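Local coordinates for protein adenylate kinase (Cryptosporidium parvum Iowa II, PDB 3BE4) that probably catalyses phosphoryl transfer from ATP to AMP, and is caught here with both nucleotide sites occupied by the inhibitor bis(adenosine)-5'-pentaphosphate, at residues L8-A13 / G85-G90; P14-G19 / I116-D121; E23-E28 / E211-I216. All coordinates share one frame; numbering follows the deposited sequence. Where two conformers were deposited one is given.

Contact 1: residues L8-A13 / G85-G90; sequences LILIGA and GFVLDG. With AP5 (bis(adenosine)-5'-pentaphosphate), chain C.
Leu8 and Leu10 pair with Phe86 and Leu88 through their backbones, joining two adjacent parallel strands, 7-12 and 86-89, in the core of the P-loop NTPase fold. Three hydrogen bonds zip them together, with residue 8 both giving and receiving. Leu8 N donates to Phe86 O at 2.8 Å, the most bent of the three at 149°. Leu8 O accepts from Leu88 N at 2.9 Å, and Leu88 O in turn takes a nearly straight bond from Leu10 N. Val87 CA adds a C-H···O contact to Leu8 O. The backbone N-H and C=O of Ile9 turn to the other edge, toward Ser114 and Ile116, so Ile9 pairs with the neighbouring strand 114-119 there.

Aliphatic side chains suit a sheet buried on both faces. Val87 has CG2 anti to its backbone N, which sets that methyl against Leu10 CG at 3.6 Å; on this face helix 18-29 covers both through Cys22. On the other, Ile9 CG1 meets Leu88 CD1 at 4.0 Å, and Phe86 packs edge-to-face with Phe77.

The one acidic side chain, Asp89, leaves the strand beside Leu10, where its OD2 is hydrogen-bonded to His33 NE2 and its side chain comes within about 4 Å (nearest atoms) of a bound magnesium ion. Gly90 follows with a positive phi of 85°, a turn that glycine makes easily. Its carbonyl reads the adenine: AP5 N6A donates to Gly90 O at 3.0 Å, and Arg93 NE donates to that same oxygen.

Contact 2: residues P14-G19 / I116-D121; sequences PGSGKG and IYFEID. With AP5 (bis(adenosine)-5'-pentaphosphate), chain C.
Phe118 turns its ring toward residues 14-19, the central part of the P-loop and the start of the helix that follows, and Lys18 crosses it with CG over the centre of one face. This CH-pi contact is almost perpendicular: CG lies 4.1 Å from the Phe118 ring centroid, 7° off the normal. At the ring's edge, near its plane, Ser16 O approaches CD2 at 3.5 Å. A flat aromatic suits the place, offering a face to one methylene, CG, and an edge to a carbonyl.

Beyond CG the lysine bends twice, at chi3 and chi4, curling NZ away from the strand and back to AP5 O2D at 2.9 Å. Ser16 sends OG between its backbone N and carbonyl carbon (chi1 57°), where it is hydrogen-bonded to Ala13 O, while its CB rests on Ile120 CG2 at 3.6 Å. Gly15 and Gly17 take positive phi angles and bring their N-H groups to O3G and O2D, while Gly19, already helical, adds its own to O1D.

Lys18 N also binds O2D, at 2.8 Å. The ring thus covers the lysine at CG and leaves its end to turn to the ligand, where NZ and two backbone N-H groups converge on O2D, a geometry suited to holding a phosphate oxygen.

Contact 3: residues E23-E28 / E211-I216; sequences EFIKKE and EQIKKI
Phe24 of helix 18-29 reaches across to Ile213 and Lys214 of helix 206-216, two helices packed on the same side of the central parallel sheet of this P-loop NTPase fold. Their short segments cross at -44° with axes 11.5 Å apart, a wide spacing that long side chains bridge.

The apolar part of the contact is built around the phenyl ring. Ile213 comes to its edge, with CG2 near the ring plane and 3.7 Å from Phe24 CZ. That methyl stands anti to the Ile213 backbone N, which brings it within reach of both the ring edge and Ile25, whose CD1 lies 4.3 Å from the same CG2. Within its own helix, Ile25 lays CG1 over one face of the ring, offset toward the rim. Beta-branched isoleucines fit here because each presents two branches: Ile213 also packs on Ile116 and Phe118 of the sheet, while Ile25 touches Leu31. Lys214 contributes its aliphatic stem, with CG 3.7 Å from Phe24 CE2. Tyr29 borders both Phe24 and Lys214.

The charged part lies toward the more open side. Lys214 is extended beyond CG, so its methylenes run past the ring and carry the ammonium on to Glu28, whose own chain bends at chi2 (111°). The two side chains meet at about a right angle. A lysine serves both roles, greasy along its length and cationic at its end, and glutamate has the reach to answer it. Glu211, one turn before Lys214, may join as a third member through a long salt bridge from OE2, but this is doubtful because it holds for one of its two conformers. Across the helices the salt bridge closes at 3.0 Å between Lys214 NZ and Glu28 OE1, although as a hydrogen bond it is weak.

In the fold
Strand 7-12 and helix 18-29, joined by the P-loop, tie the three contacts together. Contacts 1 and 2 have centres about 10 Å apart and share the sheet directly: Ile9 O lies 2.9 Å from Ile116 N, and Ile11 O 2.8 Å from Phe118 N, both probable hydrogen bonds. Both also reach AP5, contact 1 at an adenine and contact 2 at the phosphates. Contact 3 lies behind this site, with the Ile213 side chain about 9 Å (nearest atoms) from AP5. It meets contact 2 where Ile213 CD1 touches Phe118 CZ at 3.6 Å, and contact 1 where Ile25 CG2 lies 3.9 Å from Val87 CG1.

Contact 1: residues L8-A13 / G85-G90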
loop_
_atom_site.group_PDB
_atom_site.type_symbol
_atom_site.label_atom_id
_atom_site.label_comp_id
_atom_site.label_asym_id
_atom_site.label_seq_id
_atom_site.Cartn_x
_atom_site.Cartn_y
_atom_site.Cartn_z
ATOM N N LEU A 8 -4.051 7.228 -8.597
ATOM C CA LEU A 8 -4.829 6.098 -7.973
ATOM C C LEU A 8 -4.488 5.997 -6.487
ATOM O O LEU A 8 -3.379 6.200 -6.063
ATOM C CB LEU A 8 -4.471 4.702 -8.442
ATOM C CG LEU A 8 -4.635 4.525 -9.906
ATOM C CD1 LEU A 8 -4.119 3.167 -10.258
ATOM C CD2 LEU A 8 -6.066 4.661 -10.329
ATOM N N ILE A 9 -5.515 5.707 -5.697
ATOM C CA ILE A 9 -5.282 5.285 -4.288
ATOM C C ILE A 9 -5.853 3.860 -4.173
ATOM O O ILE A 9 -6.920 3.596 -4.692
ATOM C CB ILE A 9 -6.107 6.206 -3.339
ATOM C CG1 ILE A 9 -5.553 7.666 -3.338
ATOM C CG2 ILE A 9 -6.004 5.724 -1.868
ATOM C CD1 ILE A 9 -6.326 8.621 -2.429
ATOM N N LEU A 10 -5.096 2.982 -3.543
ATOM C CA LEU A 10 -5.641 1.680 -3.110
ATOM C C LEU A 10 -5.946 1.743 -1.577
ATOM O O LEU A 10 -5.087 2.163 -0.771
ATOM C CB LEU A 10 -4.604 0.629 -3.354
ATOM C CG LEU A 10 -4.097 0.542 -4.817
ATOM C CD1 LEU A 10 -3.243 -0.678 -4.916
ATOM C CD2 LEU A 10 -5.213 0.523 -5.788
ATOM N N ILE A 11 -7.167 1.396 -1.114
ATOM C CA ILE A 11 -7.394 1.376 0.322
ATOM C C ILE A 11 -7.812 -0.096 0.588
ATOM O O ILE A 11 -8.519 -0.741 -0.192
ATOM C CB ILE A 11 -8.690 2.206 0.635
ATOM C CG1 ILE A 11 -8.406 3.689 0.431
ATOM C CG2 ILE A 11 -9.065 2.062 2.154
ATOM C CD1 ILE A 11 -9.744 4.484 0.553
ATOM N N GLY A 12 -7.375 -0.609 1.693
ATOM C CA GLY A 12 -7.814 -1.971 1.989
ATOM C C GLY A 12 -7.097 -2.316 3.300
ATOM O O GLY A 12 -6.143 -1.661 3.688
ATOM N N ALA A 13 -7.616 -3.359 3.921
ATOM C CA ALA A 13 -7.048 -3.837 5.209
ATOM C C ALA A 13 -5.555 -4.050 5.074
ATOM O O ALA A 13 -5.084 -4.425 3.971
ATOM C CB ALA A 13 -7.769 -5.067 5.632
ATOM N N GLY A 85 1.782 9.956 -13.052
ATOM C CA GLY A 85 0.752 9.108 -12.474
ATOM C C GLY A 85 1.347 8.425 -11.215
ATOM O O GLY A 85 2.541 8.350 -11.003
ATOM N N PHE A 86 0.403 7.934 -10.415
ATOM C CA PHE A 86 0.923 7.301 -9.174
ATOM C C PHE A 86 -0.183 6.378 -8.678
ATOM O O PHE A 86 -1.348 6.467 -9.022
ATOM C CB PHE A 86 1.120 8.411 -8.089
ATOM C CG PHE A 86 -0.085 9.277 -7.770
ATOM C CD1 PHE A 86 -1.032 8.841 -6.858
ATOM C CD2 PHE A 86 -0.168 10.623 -8.277
ATOM C CE1 PHE A 86 -2.142 9.637 -6.516
ATOM C CE2 PHE A 86 -1.235 11.438 -7.917
ATOM C CZ PHE A 86 -2.250 10.952 -7.029
ATOM N N VAL A 87 0.327 5.400 -7.882
ATOM C CA VAL A 87 -0.586 4.574 -7.097
ATOM C C VAL A 87 -0.127 4.600 -5.623
ATOM O O VAL A 87 1.009 4.277 -5.313
ATOM C CB VAL A 87 -0.700 3.111 -7.633
ATOM C CG1 VAL A 87 0.672 2.398 -7.840
ATOM C CG2 VAL A 87 -1.632 2.325 -6.718
ATOM N N LEU A 88 -1.011 5.159 -4.812
ATOM C CA LEU A 88 -0.771 5.297 -3.305
ATOM C C LEU A 88 -1.341 4.069 -2.630
ATOM O O LEU A 88 -2.399 3.606 -2.953
ATOM C CB LEU A 88 -1.483 6.563 -2.791
ATOM C CG LEU A 88 -1.088 7.819 -3.487
ATOM C CD1 LEU A 88 -1.843 9.049 -2.873
ATOM C CD2 LEU A 88 0.310 8.071 -3.621
ATOM N N ASP A 89 -0.509 3.476 -1.699
ATOM C CA ASP A 89 -0.808 2.142 -1.208
ATOM C C ASP A 89 -0.520 2.309 0.337
ATOM O O ASP A 89 0.591 2.474 0.838
ATOM C CB ASP A 89 0.289 1.250 -1.892
ATOM C CG ASP A 89 0.526 -0.079 -1.180
ATOM O OD1 ASP A 89 -0.154 -0.395 -0.118
ATOM O OD2 ASP A 89 1.442 -0.813 -1.715
ATOM N N GLY A 90 -1.671 2.229 1.010
ATOM C CA GLY A 90 -1.512 2.422 2.493
ATOM C C GLY A 90 -1.516 3.880 2.879
ATOM O O GLY A 90 -1.012 4.208 3.940
HETATM P PA AP5 C . 2.557 -1.324 5.288
HETATM O O1A AP5 C . 3.933 -1.832 4.826
HETATM O O2A AP5 C . 1.679 -0.662 4.334
HETATM O O3A AP5 C . 1.776 -2.529 5.995
HETATM P PB AP5 C . 0.221 -2.817 6.151
HETATM O O1B AP5 C . -0.548 -1.586 6.135
HETATM O O2B AP5 C . 0.084 -3.816 7.308
HETATM O O3B AP5 C . -0.046 -3.620 4.699
HETATM P PG AP5 C . 0.793 -4.759 4.027
HETATM O O1G AP5 C . 1.031 -5.817 5.048
HETATM O O2G AP5 C . 1.931 -4.109 3.353
HETATM O O3G AP5 C . -0.340 -5.222 3.026
HETATM P PD AP5 C . -0.506 -5.219 1.402
HETATM O O1D AP5 C . 0.647 -4.516 0.827
HETATM O O2D AP5 C . -1.891 -4.783 1.157
HETATM O O3D AP5 C . -0.488 -6.785 1.074
HETATM P PE AP5 C . 0.639 -7.614 0.311
HETATM O O1E AP5 C . 1.885 -7.450 1.005
HETATM O O2E AP5 C . 0.611 -7.343 -1.180
HETATM O O5F AP5 C . 2.677 -0.302 6.511
HETATM C C5F AP5 C . 3.642 -0.723 7.488
HETATM C C4F AP5 C . 3.253 0.128 8.767
HETATM O O4F AP5 C . 3.822 1.403 8.588
HETATM C C3F AP5 C . 1.822 0.360 9.074
HETATM O O3F AP5 C . 1.249 -0.721 9.777
HETATM C C2F AP5 C . 2.011 1.601 9.969
HETATM O O2F AP5 C . 2.663 1.240 11.249
HETATM C C1F AP5 C . 3.010 2.435 9.188
HETATM N N9A AP5 C . 2.340 3.233 8.196
HETATM C C8A AP5 C . 2.446 2.993 6.798
HETATM N N7A AP5 C . 1.741 3.891 6.130
HETATM C C5A AP5 C . 1.196 4.777 7.081
HETATM C C6A AP5 C . 0.436 5.921 6.936
HETATM N N6A AP5 C . -0.136 6.409 5.829
HETATM N N1A AP5 C . 0.090 6.539 8.164
HETATM C C2A AP5 C . 0.593 6.071 9.285
HETATM N N3A AP5 C . 1.346 4.966 9.474
HETATM C C4A AP5 C . 1.724 4.332 8.271
HETATM O O5J AP5 C . 0.045 -9.062 0.445
HETATM C C5J AP5 C . 0.067 -9.766 1.782
HETATM C C4J AP5 C . 0.245 -11.260 1.436
HETATM O O4J AP5 C . -0.834 -11.837 0.675
HETATM C C3J AP5 C . 1.582 -11.536 0.744
HETATM O O3J AP5 C . 2.109 -12.756 1.221
HETATM C C2J AP5 C . 1.046 -11.751 -0.636
HETATM O O2J AP5 C . 1.888 -12.620 -1.381
HETATM C C1J AP5 C . -0.229 -12.473 -0.576
HETATM N N9B AP5 C . -1.243 -12.244 -1.558
HETATM C C8B AP5 C . -1.470 -11.069 -2.273
HETATM N N7B AP5 C . -2.560 -11.254 -3.040
HETATM C C5B AP5 C . -3.029 -12.529 -2.834
HETATM C C6B AP5 C . -4.221 -13.217 -3.224
HETATM N N6B AP5 C . -5.077 -12.633 -4.063
HETATM N N1B AP5 C . -4.401 -14.490 -2.775
HETATM C C2B AP5 C . -3.516 -15.037 -1.834
HETATM N N3B AP5 C . -2.409 -14.393 -1.352
HETATM C C4B AP5 C . -2.209 -13.092 -1.776
#

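Contact 2: residues P14-G19 / I116-D121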
loop_
_atom_site.group_PDB
_atom_site.type_symbol
_atom_site.label_atom_id
_atom_site.label_comp_id
_atom_site.label_asym_id
_atom_site.label_seq_id
_atom_site.Cartn_x
_atom_site.Cartn_y
_atom_site.Cartn_z
ATOM N N PRO A 14 -4.764 -3.933 6.156
ATOM C CA PRO A 14 -3.401 -4.360 6.172
ATOM C C PRO A 14 -3.373 -5.838 5.678
ATOM O O PRO A 14 -4.153 -6.691 6.060
ATOM C CB PRO A 14 -2.994 -4.208 7.644
ATOM C CG PRO A 14 -4.336 -4.183 8.358
ATOM C CD PRO A 14 -5.214 -3.438 7.516
ATOM N N GLY A 15 -2.499 -6.156 4.714
ATOM C CA GLY A 15 -2.488 -7.508 4.294
ATOM C C GLY A 15 -3.396 -7.934 3.126
ATOM O O GLY A 15 -3.399 -9.107 2.684
ATOM N N SER A 16 -4.100 -6.957 2.522
ATOM C CA SER A 16 -5.118 -7.231 1.551
ATOM C C SER A 16 -4.608 -7.470 0.117
ATOM O O SER A 16 -5.454 -7.826 -0.714
ATOM C CB SER A 16 -6.230 -6.157 1.600
ATOM O OG SER A 16 -5.623 -4.838 1.396
ATOM N N GLY A 17 -3.333 -7.205 -0.059
ATOM C CA GLY A 17 -2.745 -7.601 -1.405
ATOM C C GLY A 17 -2.499 -6.302 -2.212
ATOM O O GLY A 17 -2.158 -6.430 -3.447
ATOM N N LYS A 18 -2.454 -5.122 -1.600
ATOM C CA LYS A 18 -2.201 -3.834 -2.365
ATOM C C LYS A 18 -0.816 -3.870 -2.921
ATOM O O LYS A 18 -0.700 -3.603 -4.110
ATOM C CB LYS A 18 -2.396 -2.660 -1.382
ATOM C CG LYS A 18 -3.780 -2.702 -0.953
ATOM C CD LYS A 18 -4.127 -1.450 -0.187
ATOM C CE LYS A 18 -3.332 -1.254 1.116
ATOM N NZ LYS A 18 -3.262 -2.372 2.133
ATOM N N GLY A 19 0.252 -4.268 -2.239
ATOM C CA GLY A 19 1.613 -4.098 -2.821
ATOM C C GLY A 19 1.682 -5.130 -3.868
ATOM O O GLY A 19 2.406 -4.839 -4.926
ATOM N N ILE A 116 -9.558 2.606 -5.233
ATOM C CA ILE A 116 -9.997 1.199 -5.381
ATOM C C ILE A 116 -9.936 0.618 -3.982
ATOM O O ILE A 116 -8.860 0.571 -3.333
ATOM C CB ILE A 116 -9.040 0.401 -6.283
ATOM C CG1 ILE A 116 -9.209 0.980 -7.681
ATOM C CG2 ILE A 116 -9.489 -1.117 -6.381
ATOM C CD1 ILE A 116 -8.324 0.264 -8.836
ATOM N N TYR A 117 -11.061 0.064 -3.528
ATOM C CA TYR A 117 -11.152 -0.450 -2.157
ATOM C C TYR A 117 -11.120 -1.992 -2.245
ATOM O O TYR A 117 -11.930 -2.626 -2.952
ATOM C CB TYR A 117 -12.474 0.001 -1.547
ATOM C CG TYR A 117 -12.825 -0.617 -0.187
ATOM C CD1 TYR A 117 -11.876 -0.909 0.775
ATOM C CD2 TYR A 117 -14.154 -0.870 0.097
ATOM C CE1 TYR A 117 -12.251 -1.565 2.030
ATOM C CE2 TYR A 117 -14.512 -1.450 1.287
ATOM C CZ TYR A 117 -13.571 -1.799 2.212
ATOM O OH TYR A 117 -14.062 -2.356 3.372
ATOM N N PHE A 118 -10.154 -2.599 -1.569
ATOM C CA PHE A 118 -9.950 -4.056 -1.639
ATOM C C PHE A 118 -10.812 -4.659 -0.514
ATOM O O PHE A 118 -10.494 -4.482 0.683
ATOM C CB PHE A 118 -8.487 -4.398 -1.300
ATOM C CG PHE A 118 -7.525 -4.209 -2.485
ATOM C CD1 PHE A 118 -7.536 -3.039 -3.305
ATOM C CD2 PHE A 118 -6.587 -5.197 -2.751
ATOM C CE1 PHE A 118 -6.609 -2.936 -4.400
ATOM C CE2 PHE A 118 -5.676 -5.080 -3.748
ATOM C CZ PHE A 118 -5.687 -3.975 -4.655
ATOM N N GLU A 119 -11.911 -5.311 -0.889
ATOM C CA GLU A 119 -12.767 -5.902 0.171
ATOM C C GLU A 119 -12.278 -7.284 0.547
ATOM O O GLU A 119 -12.146 -8.157 -0.277
ATOM C CB GLU A 119 -14.201 -5.998 -0.320
ATOM C CG GLU A 119 -14.763 -4.662 -0.511
ATOM C CD GLU A 119 -16.306 -4.742 -0.830
ATOM O OE1 GLU A 119 -16.655 -5.326 -1.888
ATOM O OE2 GLU A 119 -17.135 -4.202 -0.022
ATOM N N ILE A 120 -12.072 -7.461 1.835
ATOM C CA ILE A 120 -11.525 -8.804 2.298
ATOM C C ILE A 120 -11.748 -8.821 3.768
ATOM O O ILE A 120 -11.644 -7.790 4.424
ATOM C CB ILE A 120 -10.038 -8.996 1.922
ATOM C CG1 ILE A 120 -9.509 -10.332 2.474
ATOM C CG2 ILE A 120 -9.246 -7.860 2.404
ATOM C CD1 ILE A 120 -8.129 -10.732 1.854
ATOM N N ASP A 121 -12.030 -10.018 4.309
ATOM C CA ASP A 121 -12.321 -10.064 5.757
ATOM C C ASP A 121 -11.113 -10.368 6.641
ATOM O O ASP A 121 -10.088 -10.803 6.168
ATOM C CB ASP A 121 -13.267 -11.227 5.961
ATOM C CG ASP A 121 -12.701 -12.554 5.382
ATOM O OD1 ASP A 121 -12.496 -12.648 4.087
ATOM O OD2 ASP A 121 -12.323 -13.521 6.151
HETATM P PA AP5 C . 2.557 -1.324 5.288
HETATM O O1A AP5 C . 3.933 -1.832 4.826
HETATM O O2A AP5 C . 1.679 -0.662 4.334
HETATM O O3A AP5 C . 1.776 -2.529 5.995
HETATM P PB AP5 C . 0.221 -2.817 6.151
HETATM O O1B AP5 C . -0.548 -1.586 6.135
HETATM O O2B AP5 C . 0.084 -3.816 7.308
HETATM O O3B AP5 C . -0.046 -3.620 4.699
HETATM P PG AP5 C . 0.793 -4.759 4.027
HETATM O O1G AP5 C . 1.031 -5.817 5.048
HETATM O O2G AP5 C . 1.931 -4.109 3.353
HETATM O O3G AP5 C . -0.340 -5.222 3.026
HETATM P PD AP5 C . -0.506 -5.219 1.402
HETATM O O1D AP5 C . 0.647 -4.516 0.827
HETATM O O2D AP5 C . -1.891 -4.783 1.157
HETATM O O3D AP5 C . -0.488 -6.785 1.074
HETATM P PE AP5 C . 0.639 -7.614 0.311
HETATM O O1E AP5 C . 1.885 -7.450 1.005
HETATM O O2E AP5 C . 0.611 -7.343 -1.180
HETATM O O5F AP5 C . 2.677 -0.302 6.511
HETATM C C5F AP5 C . 3.642 -0.723 7.488
HETATM C C4F AP5 C . 3.253 0.128 8.767
HETATM O O4F AP5 C . 3.822 1.403 8.588
HETATM C C3F AP5 C . 1.822 0.360 9.074
HETATM O O3F AP5 C . 1.249 -0.721 9.777
HETATM C C2F AP5 C . 2.011 1.601 9.969
HETATM O O2F AP5 C . 2.663 1.240 11.249
HETATM C C1F AP5 C . 3.010 2.435 9.188
HETATM N N9A AP5 C . 2.340 3.233 8.196
HETATM C C8A AP5 C . 2.446 2.993 6.798
HETATM N N7A AP5 C . 1.741 3.891 6.130
HETATM C C5A AP5 C . 1.196 4.777 7.081
HETATM C C6A AP5 C . 0.436 5.921 6.936
HETATM N N6A AP5 C . -0.136 6.409 5.829
HETATM N N1A AP5 C . 0.090 6.539 8.164
HETATM C C2A AP5 C . 0.593 6.071 9.285
HETATM N N3A AP5 C . 1.346 4.966 9.474
HETATM C C4A AP5 C . 1.724 4.332 8.271
HETATM O O5J AP5 C . 0.045 -9.062 0.445
HETATM C C5J AP5 C . 0.067 -9.766 1.782
HETATM C C4J AP5 C . 0.245 -11.260 1.436
HETATM O O4J AP5 C . -0.834 -11.837 0.675
HETATM C C3J AP5 C . 1.582 -11.536 0.744
HETATM O O3J AP5 C . 2.109 -12.756 1.221
HETATM C C2J AP5 C . 1.046 -11.751 -0.636
HETATM O O2J AP5 C . 1.888 -12.620 -1.381
HETATM C C1J AP5 C . -0.229 -12.473 -0.576
HETATM N N9B AP5 C . -1.243 -12.244 -1.558
HETATM C C8B AP5 C . -1.470 -11.069 -2.273
HETATM N N7B AP5 C . -2.560 -11.254 -3.040
HETATM C C5B AP5 C . -3.029 -12.529 -2.834
HETATM C C6B AP5 C . -4.221 -13.217 -3.224
HETATM N N6B AP5 C . -5.077 -12.633 -4.063
HETATM N N1B AP5 C . -4.401 -14.490 -2.775
HETATM C C2B AP5 C . -3.516 -15.037 -1.834
HETATM N N3B AP5 C . -2.409 -14.393 -1.352
HETATM C C4B AP5 C . -2.209 -13.092 -1.776
#

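Contact 3: residues E23-E28 / E211-I216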
loop_
_atom_site.group_PDB
_atom_site.type_symbol
_atom_site.label_atom_id
_atom_site.label_comp_id
_atom_site.label_asym_id
_atom_site.label_seq_id
_atom_site.Cartn_x
_atom_site.Cartn_y
_atom_site.Cartn_z
ATOM N N GLU A 23 2.647 -4.217 -8.171
ATOM C CA GLU A 23 3.649 -4.707 -9.103
ATOM C C GLU A 23 3.124 -4.662 -10.513
ATOM O O GLU A 23 3.875 -4.245 -11.430
ATOM C CB GLU A 23 4.098 -6.150 -8.738
ATOM C CG GLU A 23 5.031 -6.719 -9.850
ATOM C CD GLU A 23 6.479 -6.647 -9.337
ATOM O OE1 GLU A 23 6.835 -5.646 -8.610
ATOM O OE2 GLU A 23 7.223 -7.640 -9.596
ATOM N N PHE A 24 1.914 -5.147 -10.792
ATOM C CA PHE A 24 1.444 -5.088 -12.221
ATOM C C PHE A 24 1.111 -3.658 -12.504
ATOM O O PHE A 24 1.279 -3.227 -13.615
ATOM C CB PHE A 24 0.284 -6.038 -12.691
ATOM C CG PHE A 24 -1.107 -5.419 -12.707
ATOM C CD1 PHE A 24 -1.841 -5.424 -11.512
ATOM C CD2 PHE A 24 -1.706 -4.943 -13.832
ATOM C CE1 PHE A 24 -3.157 -4.882 -11.393
ATOM C CE2 PHE A 24 -3.008 -4.409 -13.782
ATOM C CZ PHE A 24 -3.766 -4.359 -12.515
ATOM N N ILE A 25 0.491 -2.925 -11.563
ATOM C CA ILE A 25 0.078 -1.549 -11.919
ATOM C C ILE A 25 1.277 -0.676 -12.306
ATOM O O ILE A 25 1.217 0.109 -13.271
ATOM C CB ILE A 25 -0.671 -0.933 -10.699
ATOM C CG1 ILE A 25 -2.033 -1.627 -10.473
ATOM C CG2 ILE A 25 -0.878 0.587 -10.906
ATOM C CD1 ILE A 25 -2.719 -1.166 -9.115
ATOM N N LYS A 26 2.412 -0.751 -11.587
ATOM C CA LYS A 26 3.623 0.015 -11.894
ATOM C C LYS A 26 4.068 -0.356 -13.270
ATOM O O LYS A 26 4.440 0.538 -14.070
ATOM C CB LYS A 26 4.793 -0.529 -11.009
ATOM C CG LYS A 26 4.833 0.076 -9.879
ATOM C CD LYS A 26 5.767 -0.733 -8.887
ATOM C CE LYS A 26 7.003 -1.450 -9.405
ATOM N NZ LYS A 26 7.804 -1.910 -8.124
ATOM N N LYS A 27 4.054 -1.621 -13.560
ATOM C CA LYS A 27 4.734 -2.080 -14.753
ATOM C C LYS A 27 3.774 -1.837 -15.932
ATOM O O LYS A 27 4.204 -1.265 -16.952
ATOM C CB LYS A 27 5.104 -3.535 -14.631
ATOM N N GLU A 28 2.502 -2.100 -15.794
ATOM C CA GLU A 28 1.633 -2.013 -16.973
ATOM C C GLU A 28 1.278 -0.580 -17.296
ATOM O O GLU A 28 0.956 -0.242 -18.459
ATOM C CB GLU A 28 0.314 -2.697 -16.623
ATOM C CG GLU A 28 -0.376 -3.204 -17.818
ATOM C CD GLU A 28 -0.318 -4.719 -17.742
ATOM O OE1 GLU A 28 -1.353 -5.343 -18.030
ATOM O OE2 GLU A 28 0.735 -5.252 -17.301
ATOM N N GLU A 211 -7.417 -8.938 -12.821
ATOM C CA GLU A 211 -8.452 -8.652 -13.842
ATOM C C GLU A 211 -9.552 -7.716 -13.362
ATOM O O GLU A 211 -9.997 -6.860 -14.136
ATOM C CB GLU A 211 -8.992 -9.961 -14.499
ATOM C CG GLU A 211 -7.968 -10.747 -15.349
ATOM C CD GLU A 211 -7.193 -9.882 -16.362
ATOM O OE1 GLU A 211 -7.879 -9.184 -17.154
ATOM O OE2 GLU A 211 -5.913 -9.861 -16.299
ATOM N N GLN A 212 -9.972 -7.709 -12.095
ATOM C CA GLN A 212 -10.903 -6.795 -11.688
ATOM C C GLN A 212 -10.375 -5.385 -11.631
ATOM O O GLN A 212 -11.146 -4.452 -11.851
ATOM C CB GLN A 212 -11.396 -7.148 -10.293
ATOM C CG GLN A 212 -12.230 -8.408 -10.190
ATOM C CD GLN A 212 -12.511 -8.545 -8.691
ATOM O OE1 GLN A 212 -13.327 -7.891 -8.112
ATOM N NE2 GLN A 212 -11.628 -9.344 -8.033
ATOM N N ILE A 213 -9.112 -5.247 -11.258
ATOM C CA ILE A 213 -8.510 -3.968 -11.300
ATOM C C ILE A 213 -8.382 -3.401 -12.725
ATOM O O ILE A 213 -8.722 -2.213 -12.934
ATOM C CB ILE A 213 -7.161 -3.934 -10.508
ATOM C CG1 ILE A 213 -7.510 -4.173 -9.019
ATOM C CG2 ILE A 213 -6.442 -2.543 -10.790
ATOM C CD1 ILE A 213 -6.178 -4.342 -8.217
ATOM N N LYS A 214 -7.973 -4.211 -13.648
ATOM C CA LYS A 214 -7.904 -3.771 -15.061
ATOM C C LYS A 214 -9.262 -3.295 -15.601
ATOM O O LYS A 214 -9.328 -2.371 -16.447
ATOM C CB LYS A 214 -7.416 -4.883 -15.966
ATOM C CG LYS A 214 -5.932 -5.166 -15.837
ATOM C CD LYS A 214 -5.498 -6.426 -16.496
ATOM C CE LYS A 214 -4.024 -6.345 -16.745
ATOM N NZ LYS A 214 -3.540 -7.336 -17.733
ATOM N N LYS A 215 -10.356 -3.838 -15.089
ATOM C CA LYS A 215 -11.692 -3.408 -15.527
ATOM C C LYS A 215 -12.042 -2.035 -15.074
ATOM O O LYS A 215 -12.818 -1.298 -15.748
ATOM C CB LYS A 215 -12.775 -4.378 -14.965
ATOM C CG LYS A 215 -12.867 -5.632 -15.826
ATOM C CD LYS A 215 -14.057 -6.535 -15.316
ATOM C CE LYS A 215 -14.647 -6.210 -13.833
ATOM N NZ LYS A 215 -14.834 -7.414 -12.796
ATOM N N ILE A 216 -11.494 -1.620 -13.939
ATOM C CA ILE A 216 -11.719 -0.330 -13.394
ATOM C C ILE A 216 -10.761 0.733 -13.947
ATOM O O ILE A 216 -11.127 1.908 -13.943
ATOM C CB ILE A 216 -11.428 -0.372 -11.857
ATOM C CG1 ILE A 216 -12.509 -1.085 -11.078
ATOM C CG2 ILE A 216 -11.335 1.094 -11.222
ATOM C CD1 ILE A 216 -12.042 -1.436 -9.701
#